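PDB 2OA9: R.MvaI from Kocuria varians, which cleaves DNA as a monomeric restriction endonuclease that recognizes its target sequence asymmetrically, with a nuclease core that probably depends on bound metal ions. Local coordinates for residues Lys60-Ala65 against Asn235-Leu240; Leu163-Val168 against Ala187-Asp192. One frame throughout, in Å; residues are numbered along the deposited sequence.

Overall arrangement
Four segments meet in the order Lys60-Ala65, Leu163-Val168, Ala187-Asp192 and Asn235-Leu240. Contact 1 joins the first to the last and closes a loop of 169 residues; contact 2 closes a short hairpin nested wholly inside it. Contact 1 brings helix 236-242 against the turn from strand 58-61 into helix 62-66, whereas contact 2 pairs strands 166-176 and 179-192. Their centres lie about 10 Å apart. Strand 58-61 runs parallel to 166-176 in the same mixed sheet, with a probable backbone hydrogen bond from Lys60 to Ala167. His62 packs on Val168 and Asn188, and Leu239 on Phe190, tying both short helices to the hairpin.

Contact 1. Residues Lys60-Ala65 against Asn235-Leu240. With CD (cadmium ion), chain E.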
loop_
_atom_site.group_PDB
_atom_site.type_symbol
_atom_site.label_atom_id
_atom_site.label_comp_id
_atom_site.label_asym_id
_atom_site.label_seq_id
_atom_site.Cartn_x
_atom_site.Cartn_y
_atom_site.Cartn_z
ATOM N N LYS A 60 -11.424 6.597 3.656
ATOM C CA LYS A 60 -11.114 7.888 3.038
ATOM C C LYS A 60 -12.186 8.260 2.031
ATOM O O LYS A 60 -12.842 7.376 1.533
ATOM C CB LYS A 60 -9.777 7.812 2.306
ATOM C CG LYS A 60 -8.609 7.342 3.166
ATOM C CD LYS A 60 -7.364 8.161 2.980
ATOM C CE LYS A 60 -6.863 8.751 4.286
ATOM N NZ LYS A 60 -7.982 9.484 4.967
ATOM N N THR A 61 -12.343 9.546 1.728
ATOM C CA THR A 61 -13.149 9.958 0.588
ATOM C C THR A 61 -12.362 9.790 -0.694
ATOM O O THR A 61 -11.165 9.610 -0.667
ATOM C CB THR A 61 -13.618 11.401 0.662
ATOM O OG1 THR A 61 -12.488 12.263 0.599
ATOM C CG2 THR A 61 -14.309 11.728 1.982
ATOM N N HIS A 62 -13.056 9.869 -1.825
ATOM C CA HIS A 62 -12.355 9.782 -3.125
ATOM C C HIS A 62 -11.370 10.936 -3.204
ATOM O O HIS A 62 -10.253 10.781 -3.724
ATOM C CB HIS A 62 -13.327 9.874 -4.324
ATOM C CG HIS A 62 -14.186 8.599 -4.380
ATOM N ND1 HIS A 62 -13.845 7.507 -5.144
ATOM C CD2 HIS A 62 -15.333 8.263 -3.729
ATOM C CE1 HIS A 62 -14.704 6.536 -4.921
ATOM N NE2 HIS A 62 -15.617 6.972 -4.080
ATOM N N GLU A 63 -11.764 12.104 -2.690
ATOM C CA GLU A 63 -10.898 13.264 -2.715
ATOM C C GLU A 63 -9.624 13.074 -1.889
ATOM O O GLU A 63 -8.534 13.399 -2.336
ATOM C CB GLU A 63 -11.679 14.474 -2.221
ATOM C CG GLU A 63 -10.946 15.759 -2.461
ATOM C CD GLU A 63 -11.792 16.942 -2.058
ATOM O OE1 GLU A 63 -11.875 17.200 -0.836
ATOM O OE2 GLU A 63 -12.413 17.552 -2.950
ATOM N N THR A 64 -9.765 12.532 -0.691
ATOM C CA THR A 64 -8.621 12.358 0.170
ATOM C C THR A 64 -7.781 11.186 -0.360
ATOM O O THR A 64 -6.563 11.221 -0.315
ATOM C CB THR A 64 -9.084 12.166 1.599
ATOM O OG1 THR A 64 -9.724 13.368 2.075
ATOM C CG2 THR A 64 -7.906 11.933 2.522
ATOM N N ALA A 65 -8.424 10.120 -0.833
ATOM C CA ALA A 65 -7.718 8.973 -1.421
ATOM C C ALA A 65 -6.788 9.412 -2.555
ATOM O O ALA A 65 -5.676 8.907 -2.665
ATOM C CB ALA A 65 -8.708 7.925 -1.878
ATOM N N ASN A 235 -0.873 4.812 -4.851
ATOM C CA ASN A 235 -1.864 5.862 -4.576
ATOM C C ASN A 235 -3.190 5.216 -4.281
ATOM O O ASN A 235 -3.602 4.239 -4.926
ATOM C CB ASN A 235 -1.949 6.783 -5.765
ATOM C CG ASN A 235 -3.051 7.791 -5.644
ATOM O OD1 ASN A 235 -4.206 7.528 -5.877
ATOM N ND2 ASN A 235 -2.652 9.013 -5.268
ATOM N N MET A 236 -3.897 5.725 -3.287
ATOM C CA MET A 236 -5.062 5.022 -2.778
ATOM C C MET A 236 -6.195 4.973 -3.797
ATOM O O MET A 236 -6.931 3.972 -3.881
ATOM C CB MET A 236 -5.534 5.614 -1.463
ATOM C CG MET A 236 -6.766 4.994 -0.910
ATOM S SD MET A 236 -7.159 5.607 0.756
ATOM C CE MET A 236 -5.437 5.500 1.359
ATOM N N GLU A 237 -6.415 6.054 -4.545
ATOM C CA GLU A 237 -7.412 5.972 -5.642
ATOM C C GLU A 237 -7.008 4.954 -6.648
ATOM O O GLU A 237 -7.841 4.205 -7.169
ATOM C CB GLU A 237 -7.578 7.304 -6.402
ATOM C CG GLU A 237 -8.548 8.280 -5.817
ATOM C CD GLU A 237 -9.980 7.995 -6.190
ATOM O OE1 GLU A 237 -10.499 7.002 -5.733
ATOM O OE2 GLU A 237 -10.596 8.820 -6.892
ATOM N N LYS A 238 -5.725 4.942 -6.975
ATOM C CA LYS A 238 -5.225 4.039 -7.964
ATOM C C LYS A 238 -5.470 2.594 -7.623
ATOM O O LYS A 238 -5.624 1.746 -8.500
ATOM C CB LYS A 238 -3.759 4.307 -8.136
ATOM C CG LYS A 238 -3.206 3.799 -9.402
ATOM C CD LYS A 238 -2.049 4.672 -9.883
ATOM C CE LYS A 238 -2.433 6.103 -10.252
ATOM N NZ LYS A 238 -2.689 6.315 -11.694
ATOM N N LEU A 239 -5.508 2.270 -6.345
ATOM C CA LEU A 239 -5.814 0.921 -5.893
ATOM C C LEU A 239 -7.181 0.401 -6.390
ATOM O O LEU A 239 -7.312 -0.786 -6.685
ATOM C CB LEU A 239 -5.663 0.780 -4.373
ATOM C CG LEU A 239 -5.878 -0.621 -3.801
ATOM C CD1 LEU A 239 -4.961 -1.652 -4.433
ATOM C CD2 LEU A 239 -5.661 -0.556 -2.274
ATOM N N LEU A 240 -8.161 1.285 -6.619
ATOM C CA LEU A 240 -9.446 0.904 -7.188
ATOM C C LEU A 240 -9.357 0.427 -8.625
ATOM O O LEU A 240 -10.284 -0.189 -9.130
ATOM C CB LEU A 240 -10.467 2.046 -7.094
ATOM C CG LEU A 240 -10.673 2.591 -5.673
ATOM C CD1 LEU A 240 -11.661 3.700 -5.667
ATOM C CD2 LEU A 240 -11.138 1.453 -4.705
HETATM CD CD CD E . -12.472 7.552 -7.015
#
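His62 and Glu237 share a cadmium ion at the junction where strand 58-61 passes into helix 62-66 and meets helix 236-242, close to Glu58 and Ile59, which bind calcium in another structure of this enzyme but hold none here. The histidine contributes ND1, 2.3 Å from the ion. The Glu237 carboxylate is bidentate, with OE1 2.4 Å and OE2 2.3 Å from the same cadmium. Ring and carboxylate planes stand 73° apart, and OE2 lies at the ring edge, in its plane; the closeness of ND1 and OE1 reflects a shared metal, not a hydrogen bond. A bend at chi2 of Glu237 (-82°) turns its carboxylate toward the ion.

Next to Glu237 in the chain, Met236 reaches across to the other segment, its CG anti to the backbone N (chi1 177°). Its CG rests on Ala65 CB at 3.6 Å, and its SD presses against Lys60 CG at 3.3 Å. The two long side chains cross at about a right angle, and only the aliphatic part of Lys60 is touched. From its sequence position, Lys60 is probably the lysine of the PD-(D/E)XK motif. A weak hydrogen bond from Glu237 N to Ala65 O (3.5 Å) links the backbones. Both helix starts are N-capped: Thr61 OG1 accepts from Thr64 N, and Asn235 OD1 receives Lys238 N on a lone pair, while Asn235 ND2 bonds to Ala66 O.

With a single weak backbone bond across the contact, the cadmium adds three ligand atoms, one nitrogen and two oxygens, that join residues far apart in sequence.

Contact 2. Residues Leu163-Val168 against Ala187-Asp192; sequences LKYIAV and ANLFTD
Ile166 and Phe190 face each other as a hydrogen-bonded antiparallel pair, as do Val168 and Asn188; between them, Ala167 and Leu189 form the non-hydrogen-bonded pair. Phe190 N donates to Ile166 O at 2.8 Å, nearly along the C=O axis, whereas the return bond from Ile166 N is weak at 3.5 Å. Val168 and Asn188 exchange two firm bonds, Asn188 N to Val168 O being almost straight (173°). The strands pull apart toward Leu163.

There side chains take over. The Phe190 ring, with CG anti to its own N (chi1 161°), lies back along the departing chain: Leu163 CD2 meets CZ at its edge, 4.0 Å away, and Lys164 O approaches the same edge, 3.5 Å from CE2. Ile166 CD1 packs obliquely against CD2, and Asp192 N sits over the centre of one ring face.

Tyr165 turns toward helix 6-19 instead. Its ring edge meets Phe190 O, 3.5 Å from CD2, and Thr191 CG2, 3.8 Å from CE2, while its CB touches Leu189 CD1. Replacing Tyr165 with an alanine would probably leave Thr191 CG2 without its aromatic neighbour and open a gap toward Tyr7 and Leu11 of helix 6-19, which also pack on this side chain.

Farther out, Ala167 bonds through its backbone to Glu58 and Lys60, and Leu189 to Lys246, so the hairpin is flanked by strands 58-61 and 244-248. Such a mixed sheet, with metal-binding residues on the strand beside the hairpin, is characteristic of the PD-(D/E)XK nuclease core.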
loop_
_atom_site.group_PDB
_atom_site.type_symbol
_atom_site.label_atom_id
_atom_site.label_comp_id
_atom_site.label_asym_id
_atom_site.label_seq_id
_atom_site.Cartn_x
_atom_site.Cartn_y
_atom_site.Cartn_z
ATOM N N LEU A 163 -2.735 -7.484 3.871
ATOM C CA LEU A 163 -3.797 -6.672 3.266
ATOM C C LEU A 163 -4.909 -6.467 4.259
ATOM O O LEU A 163 -5.240 -7.374 5.027
ATOM C CB LEU A 163 -4.391 -7.335 2.034
ATOM C CG LEU A 163 -3.648 -7.234 0.707
ATOM C CD1 LEU A 163 -4.425 -8.021 -0.326
ATOM C CD2 LEU A 163 -3.477 -5.785 0.282
ATOM N N LYS A 164 -5.485 -5.274 4.236
ATOM C CA LYS A 164 -6.633 -4.949 5.066
ATOM C C LYS A 164 -7.704 -4.418 4.140
ATOM O O LYS A 164 -7.409 -3.942 3.031
ATOM C CB LYS A 164 -6.258 -3.924 6.129
ATOM C CG LYS A 164 -5.214 -4.442 7.130
ATOM C CD LYS A 164 -4.863 -3.427 8.186
ATOM C CE LYS A 164 -4.250 -4.066 9.439
ATOM N NZ LYS A 164 -3.858 -3.008 10.443
ATOM N N TYR A 165 -8.948 -4.491 4.586
ATOM C CA TYR A 165 -10.040 -3.798 3.917
ATOM C C TYR A 165 -9.849 -2.278 3.929
ATOM O O TYR A 165 -9.328 -1.702 4.869
ATOM C CB TYR A 165 -11.401 -4.172 4.548
ATOM C CG TYR A 165 -11.783 -5.631 4.425
ATOM C CD1 TYR A 165 -11.713 -6.492 5.527
ATOM C CD2 TYR A 165 -12.198 -6.148 3.222
ATOM C CE1 TYR A 165 -12.049 -7.829 5.400
ATOM C CE2 TYR A 165 -12.548 -7.447 3.085
ATOM C CZ TYR A 165 -12.483 -8.281 4.173
ATOM O OH TYR A 165 -12.809 -9.583 3.983
ATOM N N ILE A 166 -10.260 -1.634 2.845
ATOM C CA ILE A 166 -10.301 -0.177 2.772
ATOM C C ILE A 166 -11.647 0.191 2.158
ATOM O O ILE A 166 -12.107 -0.493 1.224
ATOM C CB ILE A 166 -9.172 0.358 1.856
ATOM C CG1 ILE A 166 -7.805 0.083 2.464
ATOM C CG2 ILE A 166 -9.301 1.856 1.627
ATOM C CD1 ILE A 166 -6.756 -0.165 1.428
ATOM N N ALA A 167 -12.235 1.281 2.631
ATOM C CA ALA A 167 -13.449 1.831 2.013
ATOM C C ALA A 167 -13.182 3.255 1.555
ATOM O O ALA A 167 -12.739 4.106 2.325
ATOM C CB ALA A 167 -14.637 1.767 2.964
ATOM N N VAL A 168 -13.445 3.511 0.284
ATOM C CA VAL A 168 -13.367 4.847 -0.284
ATOM C C VAL A 168 -14.806 5.316 -0.517
ATOM O O VAL A 168 -15.559 4.670 -1.229
ATOM C CB VAL A 168 -12.596 4.844 -1.590
ATOM C CG1 VAL A 168 -12.529 6.220 -2.194
ATOM C CG2 VAL A 168 -11.239 4.230 -1.403
ATOM N N ALA A 187 -20.050 3.531 -0.961
ATOM C CA ALA A 187 -18.764 3.110 -0.453
ATOM C C ALA A 187 -18.178 2.100 -1.444
ATOM O O ALA A 187 -18.848 1.188 -1.879
ATOM C CB ALA A 187 -18.885 2.543 0.959
ATOM N N ASN A 188 -16.916 2.278 -1.813
ATOM C CA ASN A 188 -16.164 1.333 -2.595
ATOM C C ASN A 188 -15.286 0.555 -1.630
ATOM O O ASN A 188 -14.340 1.099 -1.039
ATOM C CB ASN A 188 -15.274 2.051 -3.609
ATOM C CG ASN A 188 -16.055 2.743 -4.666
ATOM O OD1 ASN A 188 -16.741 3.731 -4.381
ATOM N ND2 ASN A 188 -15.893 2.309 -5.901
ATOM N N LEU A 189 -15.621 -0.721 -1.441
ATOM C CA LEU A 189 -14.930 -1.588 -0.479
ATOM C C LEU A 189 -13.933 -2.458 -1.240
ATOM O O LEU A 189 -14.299 -3.341 -1.999
ATOM C CB LEU A 189 -15.936 -2.492 0.268
ATOM C CG LEU A 189 -15.305 -3.373 1.342
ATOM C CD1 LEU A 189 -14.735 -2.618 2.494
ATOM C CD2 LEU A 189 -16.348 -4.443 1.841
ATOM N N PHE A 190 -12.660 -2.164 -1.006
ATOM C CA PHE A 190 -11.535 -2.927 -1.538
ATOM C C PHE A 190 -11.435 -4.166 -0.671
ATOM O O PHE A 190 -11.322 -4.060 0.563
ATOM C CB PHE A 190 -10.253 -2.086 -1.403
ATOM C CG PHE A 190 -8.978 -2.896 -1.479
ATOM C CD1 PHE A 190 -8.457 -3.261 -2.704
ATOM C CD2 PHE A 190 -8.319 -3.299 -0.344
ATOM C CE1 PHE A 190 -7.280 -3.997 -2.783
ATOM C CE2 PHE A 190 -7.151 -4.020 -0.423
ATOM C CZ PHE A 190 -6.623 -4.346 -1.644
ATOM N N THR A 191 -11.392 -5.337 -1.299
ATOM C CA THR A 191 -11.359 -6.625 -0.568
ATOM C C THR A 191 -10.184 -7.545 -0.893
ATOM O O THR A 191 -9.961 -8.541 -0.192
ATOM C CB THR A 191 -12.671 -7.429 -0.775
ATOM O OG1 THR A 191 -12.852 -7.757 -2.157
ATOM C CG2 THR A 191 -13.926 -6.667 -0.383
ATOM N N ASP A 192 -9.445 -7.282 -1.956
ATOM C CA ASP A 192 -8.363 -8.185 -2.369
ATOM C C ASP A 192 -7.511 -7.556 -3.433
ATOM O O ASP A 192 -7.958 -6.686 -4.188
ATOM C CB ASP A 192 -8.877 -9.536 -2.860
ATOM C CG ASP A 192 -7.770 -10.595 -2.924
ATOM O OD1 ASP A 192 -6.878 -10.609 -2.028
ATOM O OD2 ASP A 192 -7.716 -11.426 -3.869
#